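Local atomic coordinates of Lmo0547 protein (Listeria monocytogenes, PDB entry 4R9N), a protein that probably acts as a SorC-family, DNA-binding transcriptional regulator whose putative sugar-binding domain is thought to respond to a carbohydrate effector. Residues A[13-18]-A[234-239]; A[115-120]-A[127-132]. All blocks are in the same frame, centred on the assembly; numbering follows the deposited sequence.

Interaction 1 of 2, residues A[13-18]-A[234-239]; sequences EKFGLE and ALNAGL
At the edge of the parallel sheet in this Rossmann-like sugar-binding domain, the C-terminal turn of helix 3-15 packs against that of helix 228-236 through F15 and L235. The two CA atoms lie 6.1 Å apart, and both side chains set out toward the opposite segment. F15 presents a ring face: L235 CD1 sits 3.8 Å from the centroid of the F15 ring and 10° off its normal, so the methyl lies nearly over the ring centre, a CH-pi contact. The same face takes the root of the leucine, with L235 CB 3.6 Å from F15 CD1. On the opposite face, K14 CG lies over the ring centre, and the phenyl is sandwiched between two aliphatic groups. N236 meets the ring at its edge, its OD1 in the ring plane 3.5 Å from F15 CE1, with amide and ring planes 39° apart.

Each helix is followed by a glycine of positive phi, G16 directly and G238 after A237. The second forms a Schellman motif, in which G238 N bonds to L235 O at 3.1 Å and L239 N to A234 O at 3.2 Å. Past G16 the chain runs into strand 19-23, next to strand 242-246 in the sheet. L17, with CG beside its backbone N (chi1 -54°), brings CD2 to 3.6 Å from L235 CD2, the side chains meeting at about a right angle. The two branches of L235 divide the work, CD1 on the phenyl and CD2 on L17. I243 from strand 242-246 touches both leucines, while I253 of helix 247-253 touches F15 and L235.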
loop_
_atom_site.group_PDB
_atom_site.type_symbol
_atom_site.label_atom_id
_atom_site.label_comp_id
_atom_site.label_asym_id
_atom_site.label_seq_id
_atom_site.Cartn_x
_atom_site.Cartn_y
_atom_site.Cartn_z
ATOM N N GLU A 13 8.751 19.234 -1.489
ATOM C CA GLU A 13 10.048 19.699 -1.972
ATOM C C GLU A 13 11.122 18.658 -1.676
ATOM O O GLU A 13 11.939 18.328 -2.514
ATOM C CB GLU A 13 10.400 21.061 -1.313
ATOM C CG GLU A 13 9.419 22.181 -1.641
ATOM C CD GLU A 13 9.437 23.415 -0.708
ATOM O OE1 GLU A 13 10.232 23.514 0.264
ATOM O OE2 GLU A 13 8.609 24.320 -0.951
ATOM N N LYS A 14 11.136 18.145 -0.445
ATOM C CA LYS A 14 12.125 17.174 -0.082
ATOM C C LYS A 14 12.080 15.936 -0.985
ATOM O O LYS A 14 13.096 15.521 -1.561
ATOM C CB LYS A 14 12.023 16.794 1.418
ATOM C CG LYS A 14 13.043 15.781 1.912
ATOM C CD LYS A 14 13.076 15.707 3.436
ATOM C CE LYS A 14 13.947 14.604 3.961
ATOM N NZ LYS A 14 15.308 15.048 4.215
ATOM N N PHE A 15 10.915 15.322 -1.086
ATOM C CA PHE A 15 10.816 14.030 -1.772
ATOM C C PHE A 15 10.360 14.123 -3.222
ATOM O O PHE A 15 10.278 13.115 -3.889
ATOM C CB PHE A 15 9.911 13.126 -0.977
ATOM C CG PHE A 15 10.441 12.832 0.390
ATOM C CD1 PHE A 15 11.596 12.137 0.531
ATOM C CD2 PHE A 15 9.782 13.263 1.521
ATOM C CE1 PHE A 15 12.114 11.861 1.771
ATOM C CE2 PHE A 15 10.305 13.014 2.765
ATOM C CZ PHE A 15 11.467 12.284 2.891
ATOM N N GLY A 16 10.052 15.307 -3.722
ATOM C CA GLY A 16 9.527 15.421 -5.086
ATOM C C GLY A 16 8.141 14.788 -5.237
ATOM O O GLY A 16 7.866 14.135 -6.255
ATOM N N LEU A 17 7.261 14.956 -4.234
ATOM C CA LEU A 17 5.895 14.476 -4.344
ATOM C C LEU A 17 4.954 15.358 -5.143
ATOM O O LEU A 17 5.056 16.586 -5.192
ATOM C CB LEU A 17 5.291 14.240 -2.960
ATOM C CG LEU A 17 6.159 13.312 -2.072
ATOM C CD1 LEU A 17 5.806 13.463 -0.608
ATOM C CD2 LEU A 17 6.050 11.865 -2.520
ATOM N N GLU A 18 3.955 14.717 -5.714
ATOM C CA GLU A 18 2.814 15.411 -6.282
ATOM C C GLU A 18 2.021 16.114 -5.158
ATOM O O GLU A 18 1.594 17.305 -5.288
ATOM C CB GLU A 18 1.970 14.384 -7.052
ATOM C CG GLU A 18 0.688 14.890 -7.677
ATOM C CD GLU A 18 -0.138 13.760 -8.295
ATOM O OE1 GLU A 18 0.420 12.672 -8.576
ATOM O OE2 GLU A 18 -1.360 13.943 -8.466
ATOM N N ALA A 234 11.274 4.287 0.327
ATOM C CA ALA A 234 10.305 4.252 -0.726
ATOM C C ALA A 234 10.141 5.601 -1.435
ATOM O O ALA A 234 9.981 5.669 -2.671
ATOM C CB ALA A 234 8.966 3.771 -0.167
ATOM N N LEU A 235 10.113 6.634 -0.642
ATOM C CA LEU A 235 9.943 8.013 -1.126
ATOM C C LEU A 235 11.130 8.439 -1.968
ATOM O O LEU A 235 10.932 8.948 -3.066
ATOM C CB LEU A 235 9.790 9.012 0.011
ATOM C CG LEU A 235 8.470 8.980 0.745
ATOM C CD1 LEU A 235 8.523 9.738 2.056
ATOM C CD2 LEU A 235 7.336 9.463 -0.158
ATOM N N ASN A 236 12.337 8.127 -1.498
ATOM C CA ASN A 236 13.580 8.420 -2.277
ATOM C C ASN A 236 13.673 7.713 -3.630
ATOM O O ASN A 236 14.204 8.291 -4.603
ATOM C CB ASN A 236 14.840 8.103 -1.438
ATOM C CG ASN A 236 15.010 9.067 -0.263
ATOM O OD1 ASN A 236 14.455 10.166 -0.259
ATOM N ND2 ASN A 236 15.773 8.657 0.734
ATOM N N ALA A 237 13.123 6.498 -3.704
ATOM C CA ALA A 237 13.085 5.728 -4.924
ATOM C C ALA A 237 11.985 6.140 -5.884
ATOM O O ALA A 237 11.856 5.558 -6.955
ATOM C CB ALA A 237 12.907 4.253 -4.582
ATOM N N GLY A 238 11.142 7.096 -5.503
ATOM C CA GLY A 238 10.094 7.543 -6.389
ATOM C C GLY A 238 8.972 6.549 -6.556
ATOM O O GLY A 238 8.319 6.510 -7.592
ATOM N N LEU A 239 8.752 5.702 -5.573
ATOM C CA LEU A 239 7.667 4.719 -5.706
ATOM C C LEU A 239 6.287 5.349 -5.419
ATOM O O LEU A 239 5.271 4.732 -5.720
ATOM C CB LEU A 239 7.844 3.612 -4.720
ATOM C CG LEU A 239 9.111 2.800 -4.941
ATOM C CD1 LEU A 239 9.314 1.750 -3.854
ATOM C CD2 LEU A 239 9.020 2.145 -6.336
#

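Interaction 2 of 2, residues A[115-120]-A[127-132]; sequences YAPALV and TDLSKN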
loop_
_atom_site.group_PDB
_atom_site.type_symbol
_atom_site.label_atom_id
_atom_site.label_comp_id
_atom_site.label_asym_id
_atom_site.label_seq_id
_atom_site.Cartn_x
_atom_site.Cartn_y
_atom_site.Cartn_z
ATOM N N TYR A 115 -8.241 -14.379 -8.053
ATOM C CA TYR A 115 -8.477 -15.772 -7.696
ATOM C C TYR A 115 -7.141 -16.559 -7.374
ATOM O O TYR A 115 -6.772 -17.487 -8.155
ATOM C CB TYR A 115 -9.318 -16.403 -8.854
ATOM C CG TYR A 115 -10.784 -15.849 -8.986
ATOM C CD1 TYR A 115 -11.661 -15.881 -7.913
ATOM C CD2 TYR A 115 -11.272 -15.332 -10.168
ATOM C CE1 TYR A 115 -12.962 -15.390 -8.004
ATOM C CE2 TYR A 115 -12.590 -14.824 -10.272
ATOM C CZ TYR A 115 -13.427 -14.849 -9.179
ATOM O OH TYR A 115 -14.735 -14.352 -9.222
ATOM N N ALA A 116 -6.408 -16.200 -6.288
ATOM C CA ALA A 116 -5.054 -16.792 -6.030
ATOM C C ALA A 116 -4.521 -16.389 -4.673
ATOM O O ALA A 116 -4.937 -15.347 -4.140
ATOM C CB ALA A 116 -4.079 -16.368 -7.121
ATOM N N PRO A 117 -3.617 -17.191 -4.088
ATOM C CA PRO A 117 -2.947 -16.778 -2.831
ATOM C C PRO A 117 -1.901 -15.666 -3.060
ATOM O O PRO A 117 -1.384 -15.543 -4.168
ATOM C CB PRO A 117 -2.207 -18.054 -2.372
ATOM C CG PRO A 117 -2.522 -19.091 -3.334
ATOM C CD PRO A 117 -3.063 -18.474 -4.585
ATOM N N ALA A 118 -1.561 -14.876 -2.038
ATOM C CA ALA A 118 -0.505 -13.895 -2.205
ATOM C C ALA A 118 0.886 -14.482 -2.411
ATOM O O ALA A 118 1.711 -13.924 -3.152
ATOM C CB ALA A 118 -0.457 -12.991 -0.972
ATOM N N LEU A 119 1.185 -15.543 -1.645
ATOM C CA LEU A 119 2.559 -16.068 -1.555
ATOM C C LEU A 119 2.421 -17.538 -1.803
ATOM O O LEU A 119 1.719 -18.203 -1.041
ATOM C CB LEU A 119 3.202 -15.813 -0.172
ATOM C CG LEU A 119 4.610 -16.432 0.073
ATOM C CD1 LEU A 119 5.580 -15.955 -0.965
ATOM C CD2 LEU A 119 5.148 -16.099 1.451
ATOM N N VAL A 120 3.046 -18.023 -2.881
ATOM C CA VAL A 120 3.082 -19.430 -3.215
ATOM C C VAL A 120 4.558 -19.839 -3.278
ATOM O O VAL A 120 5.264 -19.534 -4.230
ATOM C CB VAL A 120 2.367 -19.608 -4.543
ATOM C CG1 VAL A 120 2.310 -21.047 -4.976
ATOM C CG2 VAL A 120 0.933 -19.060 -4.408
ATOM N N THR A 127 3.961 -20.653 -10.805
ATOM C CA THR A 127 4.031 -20.465 -12.246
ATOM C C THR A 127 2.746 -20.803 -12.986
ATOM O O THR A 127 2.351 -20.030 -13.850
ATOM C CB THR A 127 5.180 -21.282 -12.847
ATOM O OG1 THR A 127 6.391 -21.014 -12.118
ATOM C CG2 THR A 127 5.351 -20.932 -14.322
ATOM N N ASP A 128 2.113 -21.944 -12.679
ATOM C CA ASP A 128 0.798 -22.297 -13.238
ATOM C C ASP A 128 -0.309 -21.256 -12.969
ATOM O O ASP A 128 -1.116 -20.942 -13.839
ATOM C CB ASP A 128 0.296 -23.603 -12.618
ATOM C CG ASP A 128 1.028 -24.807 -13.114
ATOM O OD1 ASP A 128 1.910 -24.632 -13.993
ATOM O OD2 ASP A 128 0.720 -25.935 -12.627
ATOM N N LEU A 129 -0.377 -20.781 -11.726
ATOM C CA LEU A 129 -1.374 -19.794 -11.342
ATOM C C LEU A 129 -1.124 -18.483 -12.065
ATOM O O LEU A 129 -2.043 -17.894 -12.627
ATOM C CB LEU A 129 -1.335 -19.527 -9.830
ATOM C CG LEU A 129 -1.888 -20.646 -8.958
ATOM C CD1 LEU A 129 -1.425 -20.501 -7.520
ATOM C CD2 LEU A 129 -3.392 -20.591 -8.986
ATOM N N SER A 130 0.109 -17.995 -12.004
ATOM C CA SER A 130 0.441 -16.753 -12.679
ATOM C C SER A 130 -0.007 -16.769 -14.147
ATOM O O SER A 130 -0.418 -15.722 -14.669
ATOM C CB SER A 130 1.939 -16.452 -12.567
ATOM O OG SER A 130 2.240 -16.003 -11.254
ATOM N N LYS A 131 0.040 -17.943 -14.796
ATOM C CA LYS A 131 -0.406 -18.075 -16.187
ATOM C C LYS A 131 -1.889 -18.490 -16.423
ATOM O O LYS A 131 -2.337 -18.525 -17.559
ATOM C CB LYS A 131 0.535 -19.042 -16.954
ATOM C CG LYS A 131 0.095 -20.504 -16.939
ATOM C CD LYS A 131 1.104 -21.414 -17.626
ATOM C CE LYS A 131 0.536 -22.815 -17.861
ATOM N NZ LYS A 131 1.288 -23.581 -18.908
ATOM N N ASN A 132 -2.668 -18.831 -15.407
ATOM C CA ASN A 132 -4.111 -18.989 -15.655
ATOM C C ASN A 132 -4.675 -17.672 -16.194
ATOM O O ASN A 132 -4.270 -16.582 -15.722
ATOM C CB ASN A 132 -4.868 -19.352 -14.360
ATOM C CG ASN A 132 -6.362 -19.017 -14.429
ATOM O OD1 ASN A 132 -6.786 -17.963 -13.999
ATOM N ND2 ASN A 132 -7.140 -19.900 -15.007
#
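L129, on helix 123-131, packs one methyl against the loop that precedes that helix, an apolar contact between elements close in sequence. The evidence lies in a single atom: L129 CD1 is 3.9 Å from P117 CD and 4.2 Å from V120 CG2, and no hydrogen bond joins the segments. The burial is correspondingly small, 131 Å² for both sides together, just over half of it on L129.

Two torsions of L129 decide how the methyl gets there. Its CG stands anti to the carbonyl carbon and beside the backbone N (chi1 -73°), and an extended chi2 of 162° carries CD1 onward toward the loop. On the receiving side P117 offers the CD corner of its ring, the methylene next to the proline nitrogen, and the leucine meets the ring at about a right angle. V120 has CG1 anti to its backbone N (chi1 -178°), which leaves CG2 beside that nitrogen as the branch that meets L129. The loop bends at A118, between these two residues, and the methyl lies closer to P117 than to V120.

The loop is also held from elsewhere, where backbone hydrogen bonds pair A116 with G86, A118 with I205 and V120 with H203. Beyond L129 the chain turns at N132, the N-cap residue of helix 133-143, whose OD1 accepts from I135 N. I135 also touches A116 and L129, which places the contact between the loop after strand 110-111, an outermost strand of the parallel sheet, and the consecutive helices 123-131 and 133-143.

Overall arrangement
Interactions 1 and 2 lie on opposite sides of the chain's centre, 32 Å apart between centres and about 17 Å between nearest atoms, so neither touches the other. Their places follow the sheet order: 13-18 leads into strand 19-23 at one outer edge, whereas 115-120 follows strand 110-111 at the other. They also differ in range. Interaction 1 brings together segments 216 residues apart, near the two chain ends, and interaction 2 joins segments only 7 apart, within the sequence that interaction 1 spans. Both are mainly apolar, without cross-segment hydrogen bonds, and as no sugar site is defined, neither can be placed relative to one.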